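Local atomic coordinates of putative dienelactone hydrolase (Klebsiella pneumoniae subsp. pneumoniae MGH 78578, PDB entry 3F67), a protein that probably acts as a hydrolase of the dienelactone hydrolase family, with the alpha/beta-hydrolase fold, on a substrate that is not established. Residues A[146-151]-A[158-163]; A[131-136]-A[166-171]; A[4-9]-A[19-24]. All blocks are in the same frame, centred on the assembly; numbering follows the deposited sequence. Where two conformers were deposited one is given.

Interaction 1: A[146-151]-A[158-163]; sequences YGKLVG and PKHPVD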
loop_
_atom_site.group_PDB
_atom_site.type_symbol
_atom_site.label_atom_id
_atom_site.label_comp_id
_atom_site.label_asym_id
_atom_site.label_seq_id
_atom_site.Cartn_x
_atom_site.Cartn_y
_atom_site.Cartn_z
ATOM N N TYR A 146 -8.597 0.284 2.729
ATOM C CA TYR A 146 -9.248 1.527 3.215
ATOM C C TYR A 146 -8.433 2.779 2.897
ATOM O O TYR A 146 -8.032 3.535 3.811
ATOM C CB TYR A 146 -9.571 1.412 4.715
ATOM C CG TYR A 146 -8.635 0.554 5.553
ATOM C CD1 TYR A 146 -7.456 1.086 6.096
ATOM C CD2 TYR A 146 -8.968 -0.761 5.866
ATOM C CE1 TYR A 146 -6.608 0.314 6.888
ATOM C CE2 TYR A 146 -8.132 -1.538 6.689
ATOM C CZ TYR A 146 -6.974 -1.010 7.169
ATOM O OH TYR A 146 -6.162 -1.758 7.966
ATOM N N GLY A 147 -8.202 2.987 1.597
ATOM C CA GLY A 147 -7.569 4.196 1.059
ATOM C C GLY A 147 -8.647 5.181 0.593
ATOM O O GLY A 147 -9.590 4.791 -0.117
ATOM N N LYS A 148 -8.497 6.453 0.963
ATOM C CA LYS A 148 -9.407 7.515 0.515
ATOM C C LYS A 148 -9.589 7.495 -0.989
ATOM O O LYS A 148 -8.594 7.421 -1.723
ATOM C CB LYS A 148 -8.826 8.887 0.882
ATOM C CG LYS A 148 -9.554 10.018 0.204
ATOM C CD LYS A 148 -8.669 11.277 0.032
ATOM C CE LYS A 148 -7.827 11.462 1.250
ATOM N NZ LYS A 148 -8.711 11.404 2.449
ATOM N N LEU A 149 -10.844 7.591 -1.451
ATOM C CA LEU A 149 -11.178 7.466 -2.884
ATOM C C LEU A 149 -11.478 8.778 -3.609
ATOM O O LEU A 149 -11.236 8.909 -4.822
ATOM C CB LEU A 149 -12.420 6.572 -3.003
ATOM C CG LEU A 149 -12.139 5.130 -2.488
ATOM C CD1 LEU A 149 -13.494 4.400 -2.411
ATOM C CD2 LEU A 149 -11.180 4.309 -3.420
ATOM N N VAL A 150 -12.067 9.700 -2.864
ATOM C CA VAL A 150 -12.493 11.008 -3.389
ATOM C C VAL A 150 -12.021 12.034 -2.392
ATOM O O VAL A 150 -11.725 11.746 -1.227
ATOM C CB VAL A 150 -14.066 11.152 -3.634
ATOM C CG1 VAL A 150 -14.320 11.702 -5.008
ATOM C CG2 VAL A 150 -14.770 9.904 -3.547
ATOM N N GLY A 151 -11.818 13.243 -2.862
ATOM C CA GLY A 151 -11.221 14.230 -1.993
ATOM C C GLY A 151 -11.187 15.562 -2.716
ATOM O O GLY A 151 -11.408 15.657 -3.929
ATOM N N PRO A 158 -2.826 16.061 -6.469
ATOM C CA PRO A 158 -3.804 16.599 -7.448
ATOM C C PRO A 158 -4.832 15.602 -8.018
ATOM O O PRO A 158 -5.779 16.063 -8.700
ATOM C CB PRO A 158 -2.916 17.068 -8.591
ATOM C CG PRO A 158 -1.797 16.098 -8.573
ATOM C CD PRO A 158 -1.505 15.857 -7.089
ATOM N N LYS A 159 -4.623 14.289 -7.844
ATOM C CA LYS A 159 -5.586 13.282 -8.354
ATOM C C LYS A 159 -5.900 12.307 -7.269
ATOM O O LYS A 159 -5.017 11.981 -6.478
ATOM C CB LYS A 159 -5.055 12.514 -9.561
ATOM C CG LYS A 159 -4.520 13.468 -10.631
ATOM C CD LYS A 159 -5.023 13.134 -11.980
ATOM C CE LYS A 159 -4.210 13.906 -13.023
ATOM N NZ LYS A 159 -3.815 12.983 -14.133
ATOM N N HIS A 160 -7.152 11.845 -7.234
ATOM C CA HIS A 160 -7.567 10.788 -6.297
ATOM C C HIS A 160 -7.954 9.542 -7.074
ATOM O O HIS A 160 -8.020 9.585 -8.312
ATOM C CB HIS A 160 -8.744 11.320 -5.460
ATOM C CG HIS A 160 -8.328 12.397 -4.515
ATOM N ND1 HIS A 160 -7.355 12.197 -3.548
ATOM C CD2 HIS A 160 -8.694 13.697 -4.420
ATOM C CE1 HIS A 160 -7.169 13.320 -2.879
ATOM N NE2 HIS A 160 -7.971 14.247 -3.389
ATOM N N PRO A 161 -8.139 8.412 -6.383
ATOM C CA PRO A 161 -8.434 7.182 -7.093
ATOM C C PRO A 161 -9.591 7.323 -8.099
ATOM O O PRO A 161 -9.516 6.734 -9.188
ATOM C CB PRO A 161 -8.701 6.163 -5.954
ATOM C CG PRO A 161 -7.737 6.656 -4.844
ATOM C CD PRO A 161 -7.860 8.179 -4.938
ATOM N N VAL A 162 -10.623 8.111 -7.769
ATOM C CA VAL A 162 -11.752 8.231 -8.713
ATOM C C VAL A 162 -11.257 8.769 -10.043
ATOM O O VAL A 162 -11.756 8.367 -11.080
ATOM C CB VAL A 162 -12.914 9.103 -8.198
ATOM C CG1 VAL A 162 -13.730 8.359 -7.121
ATOM C CG2 VAL A 162 -12.408 10.445 -7.720
ATOM N N ASP A 163 -10.247 9.649 -10.001
ATOM C CA ASP A 163 -9.720 10.323 -11.244
ATOM C C ASP A 163 -8.872 9.424 -12.144
ATOM O O ASP A 163 -8.713 9.687 -13.351
ATOM C CB ASP A 163 -8.852 11.535 -10.857
ATOM C CG ASP A 163 -9.599 12.544 -10.076
ATOM O OD1 ASP A 163 -10.700 12.982 -10.530
ATOM O OD2 ASP A 163 -9.136 12.912 -8.986
#
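The backbones of 146-151 and 158-163 are joined by one hydrogen bond, V162 N to L149 O at 3.1 Å, which arrives in the plane of that carbonyl with an N-H...O angle of 153°. In this alpha/beta-hydrolase fold the contact closes the excursion between strand 141-145 and the short helix 161-164. L149 O is a meeting point: besides the bonded N-H of V162, the CB of H160, the CD of P161 and both methyls of V162 crowd round the same oxygen. Beyond it the apolar branches cross at about right angles. L149 CD2 meets P161 CB at 4.0 Å, and V150 CG1 lies against V162 CG2 at 3.5 Å. The face of this layer turned to helix 185-197 is covered by M191, which touches both L149 and P161; on the side of helix 124-133, W130 does the same. H160 comes from the other segment, 158-163, with CG beside its own backbone N (chi1 -69°), an orientation that brings the imidazole against the V150-G151 peptide. V150 C stands over one face, offset toward the rim, and G151 O comes obliquely to H160 CD2 at 3.4 Å. Both ring nitrogens are engaged outside the segments, NE2 with E152 O and ND1 with R127 NE, which probably fixes the ring's rotation. Its backbone is held too: H160 N donates to D163 OD2 at 2.9 Å, nearly straight at 178° and on the anti lone pair, while that carboxylate also forms a salt bridge with K153. K148, bent at its third and fourth torsions, passes the imidazole obliquely, its CD lying 3.9 Å from H160 CE1.

Interaction 2: A[131-136]-A[166-171]; sequences LYAAHN and VDLNAP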
loop_
_atom_site.group_PDB
_atom_site.type_symbol
_atom_site.label_atom_id
_atom_site.label_comp_id
_atom_site.label_asym_id
_atom_site.label_seq_id
_atom_site.Cartn_x
_atom_site.Cartn_y
_atom_site.Cartn_z
ATOM N N LEU A 131 -3.276 4.769 -6.810
ATOM C CA LEU A 131 -2.515 5.637 -7.718
ATOM C C LEU A 131 -1.403 4.869 -8.442
ATOM O O LEU A 131 -1.153 5.096 -9.651
ATOM C CB LEU A 131 -1.923 6.846 -6.990
ATOM C CG LEU A 131 -2.917 7.801 -6.293
ATOM C CD1 LEU A 131 -2.182 9.050 -5.727
ATOM C CD2 LEU A 131 -4.083 8.180 -7.132
ATOM N N TYR A 132 -0.662 4.038 -7.685
ATOM C CA TYR A 132 0.468 3.310 -8.269
ATOM C C TYR A 132 -0.000 2.319 -9.341
ATOM O O TYR A 132 0.693 2.115 -10.377
ATOM C CB TYR A 132 1.271 2.558 -7.169
ATOM C CG TYR A 132 2.641 2.179 -7.680
ATOM C CD1 TYR A 132 3.568 3.161 -8.024
ATOM C CD2 TYR A 132 2.968 0.841 -7.870
ATOM C CE1 TYR A 132 4.803 2.830 -8.544
ATOM C CE2 TYR A 132 4.233 0.476 -8.388
ATOM C CZ TYR A 132 5.132 1.480 -8.706
ATOM O OH TYR A 132 6.367 1.162 -9.222
ATOM N N ALA A 133 -1.187 1.733 -9.134
ATOM C CA ALA A 133 -1.752 0.839 -10.132
ATOM C C ALA A 133 -2.076 1.544 -11.465
ATOM O O ALA A 133 -2.093 0.888 -12.502
ATOM C CB ALA A 133 -3.021 0.085 -9.578
ATOM N N ALA A 134 -2.260 2.868 -11.446
ATOM C CA ALA A 134 -2.424 3.638 -12.690
ATOM C C ALA A 134 -1.103 4.260 -13.153
ATOM O O ALA A 134 -1.062 5.002 -14.149
ATOM C CB ALA A 134 -3.453 4.742 -12.489
ATOM N N HIS A 135 -0.027 4.002 -12.425
ATOM C CA HIS A 135 1.262 4.634 -12.750
ATOM C C HIS A 135 2.253 3.685 -13.428
ATOM O O HIS A 135 2.908 4.053 -14.411
ATOM C CB HIS A 135 1.854 5.216 -11.464
ATOM C CG HIS A 135 3.268 5.702 -11.602
ATOM N ND1 HIS A 135 3.583 6.959 -12.085
ATOM C CD2 HIS A 135 4.447 5.100 -11.307
ATOM C CE1 HIS A 135 4.901 7.108 -12.087
ATOM N NE2 HIS A 135 5.446 6.003 -11.599
ATOM N N ASN A 136 2.394 2.482 -12.873
ATOM C CA ASN A 136 3.441 1.536 -13.320
ATOM C C ASN A 136 2.816 0.452 -14.180
ATOM O O ASN A 136 2.139 -0.427 -13.663
ATOM C CB ASN A 136 4.219 0.910 -12.110
ATOM C CG ASN A 136 5.360 -0.004 -12.569
ATOM O OD1 ASN A 136 5.441 -0.322 -13.760
ATOM N ND2 ASN A 136 6.275 -0.388 -11.642
ATOM N N VAL A 166 -9.642 5.386 -14.810
ATOM C CA VAL A 166 -9.459 5.305 -16.216
ATOM C C VAL A 166 -8.083 4.802 -16.716
ATOM O O VAL A 166 -7.996 4.242 -17.806
ATOM C CB VAL A 166 -9.846 6.704 -16.869
ATOM C CG1 VAL A 166 -9.132 7.872 -16.159
ATOM C CG2 VAL A 166 -9.603 6.679 -18.366
ATOM N N ASP A 167 -7.024 4.980 -15.913
ATOM C CA ASP A 167 -5.617 4.682 -16.297
ATOM C C ASP A 167 -5.078 3.420 -15.570
ATOM O O ASP A 167 -3.926 3.056 -15.725
ATOM C CB ASP A 167 -4.697 5.874 -15.944
ATOM C CG ASP A 167 -5.001 7.122 -16.772
ATOM O OD1 ASP A 167 -5.463 7.000 -17.920
ATOM O OD2 ASP A 167 -4.778 8.229 -16.270
ATOM N N LEU A 168 -5.935 2.747 -14.814
ATOM C CA LEU A 168 -5.508 1.516 -14.113
ATOM C C LEU A 168 -4.906 0.447 -15.061
ATOM O O LEU A 168 -5.468 0.155 -16.143
ATOM C CB LEU A 168 -6.664 0.950 -13.276
ATOM C CG LEU A 168 -7.014 1.755 -12.035
ATOM C CD1 LEU A 168 -8.367 1.275 -11.465
ATOM C CD2 LEU A 168 -5.858 1.749 -10.930
ATOM N N ASN A 169 -3.759 -0.097 -14.644
ATOM C CA ASN A 169 -2.917 -1.004 -15.447
ATOM C C ASN A 169 -3.015 -2.453 -14.975
ATOM O O ASN A 169 -2.638 -3.361 -15.712
ATOM C CB ASN A 169 -1.429 -0.612 -15.355
ATOM C CG ASN A 169 -1.143 0.777 -15.904
ATOM O OD1 ASN A 169 -0.535 1.617 -15.235
ATOM N ND2 ASN A 169 -1.571 1.018 -17.122
ATOM N N ALA A 170 -3.476 -2.635 -13.734
ATOM C CA ALA A 170 -3.400 -3.905 -12.994
ATOM C C ALA A 170 -4.693 -4.097 -12.218
ATOM O O ALA A 170 -5.335 -3.094 -11.830
ATOM C CB ALA A 170 -2.243 -3.841 -11.965
ATOM N N PRO A 171 -5.105 -5.374 -11.981
ATOM C CA PRO A 171 -6.295 -5.643 -11.165
ATOM C C PRO A 171 -6.110 -5.162 -9.729
ATOM O O PRO A 171 -5.071 -5.485 -9.110
ATOM C CB PRO A 171 -6.409 -7.195 -11.179
ATOM C CG PRO A 171 -5.604 -7.608 -12.347
ATOM C CD PRO A 171 -4.506 -6.619 -12.510
#
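This is a helix-end to loop contact in the alpha/beta-hydrolase fold: the last turn of helix 124-133, with the residues just after it, meets the connection that leads from helix 161-164 into strand 172-177. The closest backbone approach places A134 CA 4.0 Å from L168 CA, a close spacing, consistent with alanines at 133 and 134. One hydrogen bond crosses, from N169 N to A133 O at 2.9 Å; its donor is tilted 32° from the carbonyl plane, and the N-H...O angle is 150°. A second, weaker link is the CA-H...O contact of A134 CA with D167 O. Apolar contact follows from the leucine: L168 starts out away from 131-136, but CG lies beside its backbone N (chi1 -72°), and the chain folds back until CD2 touches A133 CB at 3.6 Å. The same methyl also reaches A134 CB, at 4.1 Å. A134 CB in turn rests against D167 CB, while I164 of helix 161-164 packs on A134 from outside the segments. The turn that follows the helix is held by Y132 O, which accepts from both H135 N and N136 N. N136 ND2 also donates to Y132 OH, a hydroxyl bonded in addition to D101 of helix 93-108, and N136 OD1 receives Q138 N. N169 brings its side chain alongside this turn; the placement of its amide oxygen, in one of two conformers, is doubtful, but N169 CB lies 3.3 Å from A133 O.

Interaction 3: A[4-9]-A[19-24]; sequences IIAGET and PAYHAR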
loop_
_atom_site.group_PDB
_atom_site.type_symbol
_atom_site.label_atom_id
_atom_site.label_comp_id
_atom_site.label_asym_id
_atom_site.label_seq_id
_atom_site.Cartn_x
_atom_site.Cartn_y
_atom_site.Cartn_z
ATOM N N ILE A 4 12.119 -17.219 7.637
ATOM C CA ILE A 4 12.302 -15.971 6.894
ATOM C C ILE A 4 13.603 -15.274 7.306
ATOM O O ILE A 4 14.192 -15.594 8.362
ATOM C CB ILE A 4 11.071 -15.009 7.084
ATOM C CG1 ILE A 4 10.869 -14.648 8.567
ATOM C CG2 ILE A 4 9.785 -15.673 6.521
ATOM C CD1 ILE A 4 9.971 -13.365 8.781
ATOM N N ILE A 5 14.021 -14.308 6.502
ATOM C CA ILE A 5 15.147 -13.455 6.847
ATOM C C ILE A 5 14.824 -12.008 6.498
ATOM O O ILE A 5 14.266 -11.703 5.421
ATOM C CB ILE A 5 16.390 -13.859 6.099
ATOM C CG1 ILE A 5 16.082 -13.930 4.612
ATOM C CG2 ILE A 5 16.952 -15.180 6.654
ATOM C CD1 ILE A 5 17.301 -14.023 3.785
ATOM N N ALA A 6 15.174 -11.122 7.425
ATOM C CA ALA A 6 14.737 -9.755 7.357
ATOM C C ALA A 6 15.896 -8.789 7.541
ATOM O O ALA A 6 16.953 -9.149 8.060
ATOM C CB ALA A 6 13.599 -9.529 8.369
ATOM N N GLY A 7 15.731 -7.555 7.074
ATOM C CA GLY A 7 16.834 -6.615 7.189
ATOM C C GLY A 7 16.385 -5.199 6.917
ATOM O O GLY A 7 15.240 -4.968 6.491
ATOM N N GLU A 8 17.286 -4.250 7.184
ATOM C CA GLU A 8 17.086 -2.859 6.827
ATOM C C GLU A 8 18.134 -2.514 5.799
ATOM O O GLU A 8 19.304 -2.895 5.936
ATOM C CB GLU A 8 17.233 -1.940 8.043
ATOM C CG GLU A 8 16.196 -2.156 9.124
ATOM C CD GLU A 8 16.509 -1.384 10.392
ATOM O OE1 GLU A 8 17.646 -0.887 10.531
ATOM O OE2 GLU A 8 15.614 -1.275 11.259
ATOM N N THR A 9 17.724 -1.784 4.771
ATOM C CA THR A 9 18.607 -1.416 3.696
ATOM C C THR A 9 18.300 0.031 3.310
ATOM O O THR A 9 17.409 0.657 3.895
ATOM C CB THR A 9 18.519 -2.450 2.503
ATOM O OG1 THR A 9 19.633 -2.258 1.623
ATOM C CG2 THR A 9 17.196 -2.281 1.757
ATOM N N PRO A 19 15.531 4.798 3.458
ATOM C CA PRO A 19 15.514 3.601 4.306
ATOM C C PRO A 19 14.355 2.711 3.928
ATOM O O PRO A 19 13.299 3.206 3.514
ATOM C CB PRO A 19 15.240 4.158 5.727
ATOM C CG PRO A 19 15.645 5.585 5.629
ATOM C CD PRO A 19 15.322 6.020 4.234
ATOM N N ALA A 20 14.557 1.412 4.100
ATOM C CA ALA A 20 13.464 0.444 3.870
ATOM C C ALA A 20 13.692 -0.796 4.678
ATOM O O ALA A 20 14.836 -1.173 4.940
ATOM C CB ALA A 20 13.347 0.084 2.399
ATOM N N TYR A 21 12.598 -1.456 5.021
ATOM C CA TYR A 21 12.687 -2.746 5.710
ATOM C C TYR A 21 12.324 -3.802 4.675
ATOM O O TYR A 21 11.467 -3.553 3.821
ATOM C CB TYR A 21 11.637 -2.762 6.827
ATOM C CG TYR A 21 11.649 -4.041 7.672
ATOM C CD1 TYR A 21 12.644 -4.254 8.631
ATOM C CD2 TYR A 21 10.649 -4.989 7.521
ATOM C CE1 TYR A 21 12.649 -5.443 9.406
ATOM C CE2 TYR A 21 10.620 -6.138 8.291
ATOM C CZ TYR A 21 11.628 -6.357 9.227
ATOM O OH TYR A 21 11.612 -7.503 9.988
ATOM N N HIS A 22 12.958 -4.959 4.735
ATOM C CA HIS A 22 12.597 -6.042 3.808
ATOM C C HIS A 22 12.611 -7.390 4.491
ATOM O O HIS A 22 13.382 -7.607 5.437
ATOM C CB HIS A 22 13.498 -6.049 2.533
ATOM C CG HIS A 22 14.954 -6.268 2.823
ATOM N ND1 HIS A 22 15.572 -7.496 2.706
ATOM C CD2 HIS A 22 15.910 -5.406 3.248
ATOM C CE1 HIS A 22 16.840 -7.387 3.075
ATOM N NE2 HIS A 22 17.077 -6.124 3.388
ATOM N N ALA A 23 11.755 -8.288 4.025
ATOM C CA ALA A 23 11.682 -9.650 4.579
ATOM C C ALA A 23 11.460 -10.589 3.413
ATOM O O ALA A 23 10.769 -10.230 2.443
ATOM C CB ALA A 23 10.463 -9.775 5.589
ATOM N N ARG A 24 11.976 -11.815 3.532
ATOM C CA ARG A 24 11.780 -12.793 2.451
ATOM C C ARG A 24 11.942 -14.200 3.006
ATOM O O ARG A 24 12.507 -14.366 4.097
ATOM C CB ARG A 24 12.860 -12.599 1.377
ATOM C CG ARG A 24 14.268 -12.947 1.891
ATOM C CD ARG A 24 15.305 -12.566 0.836
ATOM N NE ARG A 24 15.538 -11.108 0.824
ATOM C CZ ARG A 24 16.200 -10.478 -0.156
ATOM N NH1 ARG A 24 16.687 -11.176 -1.192
ATOM N NH2 ARG A 24 16.380 -9.160 -0.101
HETATM O O HOH W 1 15.232 -10.059 3.489
HETATM O O HOH W 2 19.785 -5.727 4.678
#
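I4 opens the pairing by laying its CA and CB against R24 O, the carbonyl that accepts the first backbone bond, from I5 N at 2.8 Å. I5 returns the bond through its own carbonyl to R24 N. On the same face its CG1, between the backbone N and the carbonyl carbon (chi1 52°), is directed at the aliphatic part of R24 and lies 3.4 Å from R24 CG. I5 O also accepts from a water whose oxygen is 2.7 Å away; that water accepts from R24 NE and, weakly, from H22 ND1, tying three residues together. The guanidinium is held further by H110 O on NH1. A6 turns to the other face, where its CB meets Y21 OH at 3.3 Å and lies beside A23 CB; the hydroxyl is hydrogen-bonded to R53 NH1 of helix 46-57. G7 exchanges two backbone bonds with H22, and with no side chain of its own it lies against the imidazole, G7 CA over one face in a CH-pi contact 4.2 Å from the H22 ring centroid and 27° off the normal. E8 returns to the face of A6 and Y21, its CG at the edge of the Y21 ring, 4.2 Å from CD1, while its carboxylate forms a salt bridge with R49. A second water, in the plane of the H22 ring, links NE2 to E8 O. T9 comes back to the face of H22, and its CG2 reaches H22 CD2 at 3.7 Å, the two side chains crossing at about a right angle; its N and O pair with A20. Hydrogen-bonded and non-hydrogen-bonded pairs thus alternate along strands running at 167°, the regular geometry of an antiparallel beta hairpin, here at the edge of the central alpha/beta-hydrolase sheet.

Overall arrangement
Along the chain interaction 3 comes first, joining strands 4-13 and 16-25 at one margin of the eight-stranded mixed sheet. Interactions 1 and 2 follow much later, and the chain between 136 and 166 contains the whole of interaction 1. Their centres are 13 Å apart and they touch, L131 CD2 packing on the backbone of K159, H160 and P161; helices 124-133 and 161-164 are common to their surroundings. Interaction 3 lies about 30 Å from interaction 1 and 26 Å from interaction 2, centre to centre. The hairpin thus ends one side of the sheet, whereas the adjoining pair lies in the connection between strands 141-145 and 172-177 and ties it to the end of helix 124-133.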